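Protein HIRA (Homo sapiens, PDB 5YJE) is a histone chaperone subunit that cooperates with ASF1A in replication-independent chromatin assembly, this chain being its C-terminal part. Local coordinates at residues 96-101 and 107-112; 115-120 and 157-162; 155-158 and 163-166. One frame throughout, in Å; residues are numbered along the deposited sequence.

Contact 1: residues 96-101 and 107-112; sequences ILTAAG and CVACEK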
ATOM      1  N   ILE B  96       5.911  31.167   1.993  1.00 38.97           N
ATOM      2  CA  ILE B  96       5.451  30.384   0.853  1.00 42.37           C
ATOM      3  C   ILE B  96       6.475  30.483  -0.278  1.00 42.93           C
ATOM      4  O   ILE B  96       6.810  31.583  -0.733  1.00 43.77           O
ATOM      5  CB  ILE B  96       4.065  30.851   0.392  1.00 37.92           C
ATOM      6  CG1 ILE B  96       3.065  30.674   1.541  1.00 40.99           C
ATOM      7  CG2 ILE B  96       3.627  30.066  -0.857  1.00 38.93           C
ATOM      8  CD1 ILE B  96       1.803  31.512   1.419  1.00 41.15           C
ATOM      9  N   LEU B  97       6.973  29.325  -0.725  1.00 42.58           N
ATOM     10  CA  LEU B  97       7.969  29.205  -1.785  1.00 38.02           C
ATOM     11  C   LEU B  97       7.327  29.034  -3.153  1.00 39.37           C
ATOM     12  O   LEU B  97       7.736  29.692  -4.116  1.00 41.38           O
ATOM     13  CB  LEU B  97       8.903  28.031  -1.499  1.00 42.14           C
ATOM     14  CG  LEU B  97       9.825  28.190  -0.300  1.00 44.96           C
ATOM     15  CD1 LEU B  97      10.647  26.899  -0.003  1.00 34.03           C
ATOM     16  CD2 LEU B  97      10.733  29.413  -0.543  1.00 41.11           C
ATOM     17  N   THR B  98       6.322  28.165  -3.275  1.00 38.66           N
ATOM     18  CA  THR B  98       5.635  28.088  -4.562  1.00 35.40           C
ATOM     19  C   THR B  98       4.195  27.692  -4.304  1.00 37.17           C
ATOM     20  O   THR B  98       3.796  27.441  -3.168  1.00 38.64           O
ATOM     21  CB  THR B  98       6.332  27.121  -5.561  1.00 41.55           C
ATOM     22  OG1 THR B  98       5.631  27.132  -6.808  1.00 40.98           O
ATOM     23  CG2 THR B  98       6.360  25.657  -5.073  1.00 35.39           C
ATOM     24  N   ALA B  99       3.416  27.608  -5.376  1.00 38.92           N
ATOM     25  CA  ALA B  99       1.993  27.361  -5.233  1.00 42.26           C
ATOM     26  C   ALA B  99       1.455  26.764  -6.524  1.00 39.64           C
ATOM     27  O   ALA B  99       2.057  26.903  -7.588  1.00 42.93           O
ATOM     28  CB  ALA B  99       1.247  28.654  -4.869  1.00 37.02           C
ATOM     29  N   ALA B 100       0.312  26.087  -6.416  1.00 42.48           N
ATOM     30  CA  ALA B 100      -0.401  25.559  -7.578  1.00 41.07           C
ATOM     31  C   ALA B 100      -1.878  25.483  -7.215  1.00 44.03           C
ATOM     32  O   ALA B 100      -2.254  25.664  -6.056  1.00 48.52           O
ATOM     33  CB  ALA B 100       0.149  24.193  -8.015  1.00 39.90           C
ATOM     34  N   GLY B 101      -2.721  25.230  -8.207  1.00 48.02           N
ATOM     35  CA  GLY B 101      -4.149  25.220  -7.960  1.00 46.34           C
ATOM     36  C   GLY B 101      -4.929  24.708  -9.150  1.00 53.88           C
ATOM     37  O   GLY B 101      -4.462  24.741 -10.293  1.00 48.01           O
ATOM     38  N   CYS B 107      -2.863  24.830  -3.432  1.00 43.35           N
ATOM     39  CA  CYS B 107      -1.912  24.345  -2.451  1.00 42.01           C
ATOM     40  C   CYS B 107      -0.657  25.182  -2.521  1.00 40.79           C
ATOM     41  O   CYS B 107      -0.343  25.774  -3.556  1.00 44.36           O
ATOM     42  CB  CYS B 107      -1.590  22.866  -2.657  1.00 45.87           C
ATOM     43  SG  CYS B 107      -1.190  22.543  -4.329  1.00 61.78           S
ATOM     44  N   VAL B 108       0.042  25.248  -1.392  1.00 40.60           N
ATOM     45  CA  VAL B 108       1.245  26.052  -1.270  1.00 38.72           C
ATOM     46  C   VAL B 108       2.310  25.193  -0.623  1.00 40.18           C
ATOM     47  O   VAL B 108       2.017  24.376   0.260  1.00 39.43           O
ATOM     48  CB  VAL B 108       1.033  27.360  -0.456  1.00 40.67           C
ATOM     49  CG1 VAL B 108       0.125  28.349  -1.215  1.00 40.64           C
ATOM     50  CG2 VAL B 108       0.480  27.062   0.898  1.00 35.36           C
ATOM     51  N   ALA B 109       3.546  25.378  -1.064  1.00 36.39           N
ATOM     52  CA  ALA B 109       4.681  24.768  -0.402  1.00 40.44           C
ATOM     53  C   ALA B 109       5.532  25.872   0.208  1.00 40.46           C
ATOM     54  O   ALA B 109       5.790  26.901  -0.432  1.00 38.20           O
ATOM     55  CB  ALA B 109       5.496  23.890  -1.362  1.00 42.26           C
ATOM     56  N   CYS B 110       5.944  25.620   1.450  1.00 39.05           N
ATOM     57  CA  CYS B 110       6.561  26.556   2.365  1.00 44.90           C
ATOM     58  C   CYS B 110       7.890  25.999   2.841  1.00 44.66           C
ATOM     59  O   CYS B 110       8.093  24.778   2.901  1.00 40.26           O
ATOM     60  CB  CYS B 110       5.667  26.822   3.605  1.00 42.10           C
ATOM     61  SG  CYS B 110       3.979  27.374   3.230  1.00 46.00           S
ATOM     62  N   GLU B 111       8.767  26.927   3.237  1.00 45.49           N
ATOM     63  CA  GLU B 111      10.009  26.598   3.928  1.00 47.93           C
ATOM     64  C   GLU B 111       9.726  25.688   5.114  1.00 48.16           C
ATOM     65  O   GLU B 111       8.596  25.670   5.624  1.00 51.69           O
ATOM     66  CB  GLU B 111      10.719  27.860   4.406  1.00 46.42           C
ATOM     67  CG  GLU B 111      11.066  28.844   3.310  1.00 54.20           C
ATOM     68  CD  GLU B 111      11.770  30.070   3.865  1.00 62.60           C
ATOM     69  OE1 GLU B 111      11.335  30.583   4.925  1.00 63.47           O
ATOM     70  OE2 GLU B 111      12.772  30.508   3.257  1.00 64.53           O
ATOM     71  N   LYS B 112      10.754  24.975   5.585  1.00 44.98           N
ATOM     72  CA  LYS B 112      10.591  23.904   6.573  1.00 49.82           C
ATOM     73  C   LYS B 112       9.784  22.745   5.983  1.00 49.84           C
ATOM     74  O   LYS B 112       9.105  22.008   6.718  1.00 46.41           O
ATOM     75  CB  LYS B 112       9.938  24.396   7.880  1.00 56.41           C
ATOM     76  CG  LYS B 112      10.778  25.368   8.702  1.00 56.31           C
TER
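Leu97 and Thr98 share one partner, Ala109, and this doubling makes a worked example of the classic beta bulge within the hairpin of strands 96-101 and 105-110. The carbonyl of Ala109 takes both amides, Leu97 N to Ala109 O at 2.7 Å and Thr98 N to Ala109 O at 3.2 Å. The kink turns Leu97 toward the other segment, where its branched end crosses Glu111, just beyond the strand, at about a right angle. With CG set anti to its own carbonyl carbon (chi1 -68°), Leu97 brings CD1 to 3.9 Å from Glu111 CG and 3.7 Å from Glu111 N. A shorter alanine here would probably uncover Glu111 CG and leave a gap beside the bulge. The extended Glu111 chain ends in a salt bridge from OE1 to Arg95. On one face, Ile96 divides its branches: CG1 lies 3.8 Å from Cys110 SG, while CG2, anti to the backbone N, reaches Val108 CB. Val108 CG1 also touches Ala99 CB at 3.8 Å. The other face carries Thr98, Ala100, Cys107 and Ala109; Ala109 N returns a bond to Thr98 O, and the paired amides and carbonyls of Ala100 and Cys107 complete the ladder. Labour is thus divided: backbone bonds fix the register, a twofold acceptor absorbs the extra residue, and mostly apolar side chains line both faces for neighbouring sheets, Ile135 meeting Ala109 and Ile62 meeting Ala99.

Contact 2: residues 115-120 and 157-162; sequences LSVFST and WDVHRQ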
ATOM      1  N   LEU B 115       3.763  21.486   3.190  1.00 37.99           N
ATOM      2  CA  LEU B 115       2.820  21.651   2.102  1.00 38.65           C
ATOM      3  C   LEU B 115       1.422  21.782   2.690  1.00 39.19           C
ATOM      4  O   LEU B 115       1.017  20.952   3.507  1.00 40.35           O
ATOM      5  CB  LEU B 115       2.921  20.464   1.144  1.00 37.66           C
ATOM      6  CG  LEU B 115       1.714  20.185   0.265  1.00 39.07           C
ATOM      7  CD1 LEU B 115       1.582  21.250  -0.796  1.00 38.37           C
ATOM      8  CD2 LEU B 115       1.881  18.833  -0.345  1.00 35.14           C
ATOM      9  N   SER B 116       0.692  22.828   2.300  1.00 37.11           N
ATOM     10  CA  SER B 116      -0.658  23.049   2.807  1.00 32.59           C
ATOM     11  C   SER B 116      -1.648  23.085   1.656  1.00 33.02           C
ATOM     12  O   SER B 116      -1.347  23.565   0.563  1.00 40.60           O
ATOM     13  CB  SER B 116      -0.759  24.337   3.630  1.00 33.03           C
ATOM     14  OG  SER B 116       0.085  24.277   4.776  1.00 32.44           O
ATOM     15  N   VAL B 117      -2.828  22.538   1.897  1.00 37.35           N
ATOM     16  CA  VAL B 117      -3.825  22.356   0.855  1.00 39.59           C
ATOM     17  C   VAL B 117      -5.123  23.018   1.314  1.00 45.58           C
ATOM     18  O   VAL B 117      -5.611  22.747   2.421  1.00 44.27           O
ATOM     19  CB  VAL B 117      -4.018  20.860   0.525  1.00 39.43           C
ATOM     20  CG1 VAL B 117      -5.092  20.666  -0.540  1.00 42.36           C
ATOM     21  CG2 VAL B 117      -2.667  20.240   0.088  1.00 34.14           C
ATOM     22  N   PHE B 118      -5.664  23.888   0.461  1.00 40.00           N
ATOM     23  CA  PHE B 118      -6.821  24.729   0.722  1.00 43.64           C
ATOM     24  C   PHE B 118      -7.918  24.463  -0.302  1.00 51.04           C
ATOM     25  O   PHE B 118      -7.652  24.153  -1.473  1.00 47.95           O
ATOM     26  CB  PHE B 118      -6.443  26.217   0.699  1.00 41.37           C
ATOM     27  CG  PHE B 118      -5.488  26.591   1.769  1.00 38.86           C
ATOM     28  CD1 PHE B 118      -4.124  26.547   1.548  1.00 34.34           C
ATOM     29  CD2 PHE B 118      -5.955  26.942   3.033  1.00 39.77           C
ATOM     30  CE1 PHE B 118      -3.235  26.865   2.565  1.00 31.77           C
ATOM     31  CE2 PHE B 118      -5.079  27.244   4.056  1.00 36.94           C
ATOM     32  CZ  PHE B 118      -3.713  27.223   3.822  1.00 37.44           C
ATOM     33  N   SER B 119      -9.161  24.586   0.159  1.00 54.79           N
ATOM     34  CA  SER B 119     -10.312  24.394  -0.707  1.00 57.26           C
ATOM     35  C   SER B 119     -10.432  25.541  -1.703  1.00 58.99           C
ATOM     36  O   SER B 119      -9.728  26.557  -1.634  1.00 55.88           O
ATOM     37  CB  SER B 119     -11.600  24.301   0.111  1.00 61.76           C
ATOM     38  OG  SER B 119     -12.028  25.599   0.520  1.00 67.19           O
ATOM     39  N   THR B 120     -11.375  25.371  -2.624  1.00 64.98           N
ATOM     40  CA  THR B 120     -11.570  26.355  -3.676  1.00 64.99           C
ATOM     41  C   THR B 120     -11.998  27.703  -3.113  1.00 68.17           C
ATOM     42  O   THR B 120     -11.647  28.751  -3.669  1.00 68.74           O
ATOM     43  CB  THR B 120     -12.577  25.812  -4.689  1.00 72.52           C
ATOM     44  OG1 THR B 120     -13.026  26.870  -5.539  1.00 73.93           O
ATOM     45  CG2 THR B 120     -13.757  25.141  -3.981  1.00 70.48           C
ATOM     46  N   TRP B 157      -1.304  13.005  -4.063  1.00 44.35           N
ATOM     47  CA  TRP B 157      -2.363  12.766  -3.107  1.00 40.93           C
ATOM     48  C   TRP B 157      -3.688  13.129  -3.744  1.00 42.57           C
ATOM     49  O   TRP B 157      -3.786  14.103  -4.502  1.00 40.19           O
ATOM     50  CB  TRP B 157      -2.160  13.574  -1.834  1.00 35.61           C
ATOM     51  CG  TRP B 157      -0.935  13.228  -1.072  1.00 35.05           C
ATOM     52  CD1 TRP B 157      -0.788  12.225  -0.150  1.00 34.30           C
ATOM     53  CD2 TRP B 157       0.320  13.916  -1.123  1.00 35.35           C
ATOM     54  NE1 TRP B 157       0.493  12.235   0.364  1.00 34.00           N
ATOM     55  CE2 TRP B 157       1.193  13.266  -0.217  1.00 38.23           C
ATOM     56  CE3 TRP B 157       0.788  15.017  -1.842  1.00 34.03           C
ATOM     57  CZ2 TRP B 157       2.506  13.681  -0.020  1.00 33.64           C
ATOM     58  CZ3 TRP B 157       2.097  15.434  -1.650  1.00 34.02           C
ATOM     59  CH2 TRP B 157       2.938  14.771  -0.744  1.00 41.17           C
ATOM     60  N   ASP B 158      -4.684  12.307  -3.460  1.00 46.10           N
ATOM     61  CA  ASP B 158      -6.077  12.621  -3.746  1.00 49.76           C
ATOM     62  C   ASP B 158      -6.585  13.351  -2.511  1.00 47.15           C
ATOM     63  O   ASP B 158      -6.908  12.725  -1.503  1.00 47.97           O
ATOM     64  CB  ASP B 158      -6.847  11.333  -4.034  1.00 44.33           C
ATOM     65  CG  ASP B 158      -8.316  11.560  -4.327  1.00 50.30           C
ATOM     66  OD1 ASP B 158      -8.877  12.621  -3.981  1.00 54.58           O
ATOM     67  OD2 ASP B 158      -8.941  10.630  -4.870  1.00 58.97           O
ATOM     68  N   VAL B 159      -6.635  14.684  -2.556  1.00 49.90           N
ATOM     69  CA  VAL B 159      -7.038  15.375  -1.328  1.00 54.15           C
ATOM     70  C   VAL B 159      -8.536  15.238  -1.093  1.00 54.54           C
ATOM     71  O   VAL B 159      -8.989  15.369   0.045  1.00 59.36           O
ATOM     72  CB  VAL B 159      -6.627  16.865  -1.311  1.00 48.18           C
ATOM     73  CG1 VAL B 159      -5.116  17.007  -1.474  1.00 44.92           C
ATOM     74  CG2 VAL B 159      -7.360  17.623  -2.367  1.00 43.28           C
ATOM     75  N   HIS B 160      -9.318  14.959  -2.135  1.00 57.06           N
ATOM     76  CA  HIS B 160     -10.740  14.712  -1.931  1.00 58.52           C
ATOM     77  C   HIS B 160     -10.962  13.442  -1.126  1.00 58.43           C
ATOM     78  O   HIS B 160     -11.655  13.461  -0.102  1.00 60.35           O
ATOM     79  CB  HIS B 160     -11.469  14.629  -3.269  1.00 67.26           C
ATOM     80  CG  HIS B 160     -12.958  14.513  -3.137  1.00 73.48           C
ATOM     81  ND1 HIS B 160     -13.762  15.585  -2.806  1.00 71.08           N
ATOM     82  CD2 HIS B 160     -13.789  13.452  -3.295  1.00 69.14           C
ATOM     83  CE1 HIS B 160     -15.023  15.188  -2.765  1.00 72.82           C
ATOM     84  NE2 HIS B 160     -15.066  13.899  -3.058  1.00 73.69           N
ATOM     85  N   ARG B 161     -10.374  12.322  -1.566  1.00 55.12           N
ATOM     86  CA  ARG B 161     -10.459  11.099  -0.780  1.00 51.17           C
ATOM     87  C   ARG B 161      -9.496  11.095   0.400  1.00 53.29           C
ATOM     88  O   ARG B 161      -9.665  10.284   1.317  1.00 56.64           O
ATOM     89  CB  ARG B 161     -10.205   9.872  -1.659  1.00 57.91           C
ATOM     90  CG  ARG B 161     -11.232   9.657  -2.768  1.00 58.12           C
ATOM     91  CD  ARG B 161     -10.957   8.345  -3.539  1.00 62.54           C
ATOM     92  NE  ARG B 161     -11.872   8.130  -4.673  1.00 69.76           N
ATOM     93  CZ  ARG B 161     -11.537   8.206  -5.966  1.00 74.51           C
ATOM     94  NH1 ARG B 161     -10.286   8.485  -6.332  1.00 71.50           N
ATOM     95  NH2 ARG B 161     -12.455   7.986  -6.908  1.00 75.28           N
ATOM     96  N   GLN B 162      -8.505  11.986   0.408  1.00 53.10           N
ATOM     97  CA  GLN B 162      -7.491  12.042   1.466  1.00 52.86           C
ATOM     98  C   GLN B 162      -6.682  10.747   1.539  1.00 47.86           C
ATOM     99  O   GLN B 162      -6.341  10.254   2.617  1.00 44.81           O
ATOM    100  CB  GLN B 162      -8.108  12.377   2.825  1.00 49.46           C
ATOM    101  CG  GLN B 162      -8.849  13.681   2.845  1.00 53.00           C
ATOM    102  CD  GLN B 162      -9.537  13.906   4.173  1.00 63.88           C
ATOM    103  OE1 GLN B 162      -9.442  13.074   5.087  1.00 65.88           O
ATOM    104  NE2 GLN B 162     -10.212  15.039   4.304  1.00 59.78           N
TER
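Face-to-face packing of successive four-stranded antiparallel sheets, consistent with neighbouring blades of a propeller-like fold, is sampled where strand 114-119 meets the end of strand 153-158 and its turn. Two apolar pairs join the segments. Leu115 and Trp157 come from opposite directions, and Leu115 CD2 stands 3.6 Å from Trp157 CZ3, obliquely to the indole. Leu115 CG lies anti to the backbone N (chi1 158°), which extends the leucine toward the ring. Val117 and Val159 meet tip to tip, Val117 CG1 lying 3.8 Å from Val159 CG1. Beyond these pairs the turn is braced from within. In an Asx motif, Arg161 N donates to Asp158 OD1 at 2.9 Å, nearly straight at 171° but from above the carboxylate plane, and Arg161 NH1 forms a salt bridge with Asp158 OD2 at 2.9 Å. The polar edge of the indole is engaged as well, NE1 donating to Leu209 O of the second subunit. No hydrogen bond joins the two segments, so the chemistry implies that apolar packing holds them together, while polar bonds shape the turn and the NE1 bond to the second subunit probably limits the turning of the indole.

Contact 3: residues 155-158 and 163-166; sequences SVWD and VVVV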
ATOM      1  N   SER B 155       5.322  12.782  -5.341  1.00 40.87           N
ATOM      2  CA  SER B 155       4.184  12.335  -4.547  1.00 38.33           C
ATOM      3  C   SER B 155       2.899  12.854  -5.162  1.00 38.74           C
ATOM      4  O   SER B 155       2.858  13.940  -5.753  1.00 40.44           O
ATOM      5  CB  SER B 155       4.253  12.805  -3.096  1.00 39.23           C
ATOM      6  OG  SER B 155       5.335  12.229  -2.396  1.00 48.98           O
ATOM      7  N   VAL B 156       1.851  12.050  -5.053  1.00 36.58           N
ATOM      8  CA  VAL B 156       0.530  12.446  -5.517  1.00 38.25           C
ATOM      9  C   VAL B 156      -0.463  12.058  -4.439  1.00 39.31           C
ATOM     10  O   VAL B 156      -0.445  10.929  -3.936  1.00 41.33           O
ATOM     11  CB  VAL B 156       0.136  11.807  -6.866  1.00 41.04           C
ATOM     12  CG1 VAL B 156      -1.242  12.306  -7.312  1.00 39.06           C
ATOM     13  CG2 VAL B 156       1.192  12.095  -7.936  1.00 38.20           C
ATOM     14  N   TRP B 157      -1.304  13.005  -4.063  1.00 44.35           N
ATOM     15  CA  TRP B 157      -2.363  12.766  -3.107  1.00 40.93           C
ATOM     16  C   TRP B 157      -3.688  13.129  -3.744  1.00 42.57           C
ATOM     17  O   TRP B 157      -3.786  14.103  -4.502  1.00 40.19           O
ATOM     18  CB  TRP B 157      -2.160  13.574  -1.834  1.00 35.61           C
ATOM     19  CG  TRP B 157      -0.935  13.228  -1.072  1.00 35.05           C
ATOM     20  CD1 TRP B 157      -0.788  12.225  -0.150  1.00 34.30           C
ATOM     21  CD2 TRP B 157       0.320  13.916  -1.123  1.00 35.35           C
ATOM     22  NE1 TRP B 157       0.493  12.235   0.364  1.00 34.00           N
ATOM     23  CE2 TRP B 157       1.193  13.266  -0.217  1.00 38.23           C
ATOM     24  CE3 TRP B 157       0.788  15.017  -1.842  1.00 34.03           C
ATOM     25  CZ2 TRP B 157       2.506  13.681  -0.020  1.00 33.64           C
ATOM     26  CZ3 TRP B 157       2.097  15.434  -1.650  1.00 34.02           C
ATOM     27  CH2 TRP B 157       2.938  14.771  -0.744  1.00 41.17           C
ATOM     28  N   ASP B 158      -4.684  12.307  -3.460  1.00 46.10           N
ATOM     29  CA  ASP B 158      -6.077  12.621  -3.746  1.00 49.76           C
ATOM     30  C   ASP B 158      -6.585  13.351  -2.511  1.00 47.15           C
ATOM     31  O   ASP B 158      -6.908  12.725  -1.503  1.00 47.97           O
ATOM     32  CB  ASP B 158      -6.847  11.333  -4.034  1.00 44.33           C
ATOM     33  CG  ASP B 158      -8.316  11.560  -4.327  1.00 50.30           C
ATOM     34  OD1 ASP B 158      -8.877  12.621  -3.981  1.00 54.58           O
ATOM     35  OD2 ASP B 158      -8.941  10.630  -4.870  1.00 58.97           O
ATOM     36  N   VAL B 163      -6.324  10.210   0.381  1.00 50.96           N
ATOM     37  CA  VAL B 163      -5.476   9.031   0.336  1.00 50.65           C
ATOM     38  C   VAL B 163      -4.278   9.363  -0.541  1.00 43.11           C
ATOM     39  O   VAL B 163      -4.364  10.212  -1.431  1.00 44.62           O
ATOM     40  CB  VAL B 163      -6.263   7.796  -0.170  1.00 48.31           C
ATOM     41  CG1 VAL B 163      -6.583   7.928  -1.637  1.00 44.97           C
ATOM     42  CG2 VAL B 163      -5.518   6.505   0.144  1.00 54.85           C
ATOM     43  N   VAL B 164      -3.135   8.745  -0.244  1.00 44.61           N
ATOM     44  CA  VAL B 164      -1.973   8.907  -1.111  1.00 41.30           C
ATOM     45  C   VAL B 164      -2.225   8.140  -2.398  1.00 46.86           C
ATOM     46  O   VAL B 164      -2.816   7.049  -2.383  1.00 47.62           O
ATOM     47  CB  VAL B 164      -0.686   8.421  -0.419  1.00 44.66           C
ATOM     48  CG1 VAL B 164      -0.813   6.938  -0.003  1.00 42.54           C
ATOM     49  CG2 VAL B 164       0.521   8.626  -1.324  1.00 35.86           C
ATOM     50  N   VAL B 165      -1.830   8.724  -3.522  1.00 43.02           N
ATOM     51  CA  VAL B 165      -1.875   8.032  -4.798  1.00 42.36           C
ATOM     52  C   VAL B 165      -0.504   7.515  -5.188  1.00 43.89           C
ATOM     53  O   VAL B 165      -0.348   6.348  -5.547  1.00 42.23           O
ATOM     54  CB  VAL B 165      -2.455   8.950  -5.889  1.00 43.76           C
ATOM     55  CG1 VAL B 165      -2.417   8.249  -7.217  1.00 38.70           C
ATOM     56  CG2 VAL B 165      -3.866   9.367  -5.520  1.00 39.78           C
ATOM     57  N   VAL B 166       0.509   8.371  -5.099  1.00 41.35           N
ATOM     58  CA  VAL B 166       1.888   7.989  -5.366  1.00 39.07           C
ATOM     59  C   VAL B 166       2.724   8.402  -4.165  1.00 42.23           C
ATOM     60  O   VAL B 166       2.754   9.586  -3.803  1.00 43.27           O
ATOM     61  CB  VAL B 166       2.427   8.649  -6.648  1.00 42.34           C
ATOM     62  CG1 VAL B 166       3.826   8.152  -6.931  1.00 38.62           C
ATOM     63  CG2 VAL B 166       1.498   8.390  -7.834  1.00 39.35           C
TER
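Val165 pushes into the hairpin between Val156 and Asp158, the bump around which residues 155-158 and 163-166 fit. Its CB rests 3.4 Å from Val156 O and 3.8 Å from Val156 CG1, while the CG2 branch fills the hollow beside Asp158, 3.9 Å from Asp158 CB. Val165 CG1 stands anti to the backbone N (chi1 177°), which leaves CG2 anti to the carbonyl carbon and turned to Asp158. One step along, Val166 lays its CG2 against Val156 CG2 at 3.7 Å, and the two valines cross obliquely, so Val156 is straddled by successive residues of its partner strand. Its carbonyl is gripped twice: Val165 N at 2.6 Å and Val166 N at 3.0 Å both donate to Val156 O from the same face of its plane. On the face opposite Val156 and Val166, Trp157 CD1 meets Val164 obliquely, 3.8 Å from Val164 CB, while Ser155 CB sits over one face of the ring, 3.3 Å above its plane and displaced toward the rim. Toward the turn, Asp158 N bonds to Val163 O with a C=O...N angle of 177°, and Val163 N bonds back to Asp158 O. Leu209 of the second subunit packs on Val164, whose backbone also bonds to that chain. Two residues facing one define the classic beta bulge, here where strand 163-170, outermost within this chain, turns a corner in a sheet resembling a propeller blade.

Contacts 1 and 3 illustrate one principle in successive sheets: each is a hairpin with a classic bulge, rich in backbone bonds. Contact 2 lies between those sheets and is purely apolar across its two segments. It adjoins contact 1, as strands 105-110 and 114-119 are neighbours, and shares Trp157 and Asp158 with contact 3; contacts 1 and 3 do not touch, their nearest atoms being about 8 Å apart. All four touching residues of contact 2 are buried, as are most in contact 1, whereas contact 3 is buried overall but partly exposed at residues 163-165. Another chain reaches contacts 2 and 3 but not contact 1, which is bordered by its own chain.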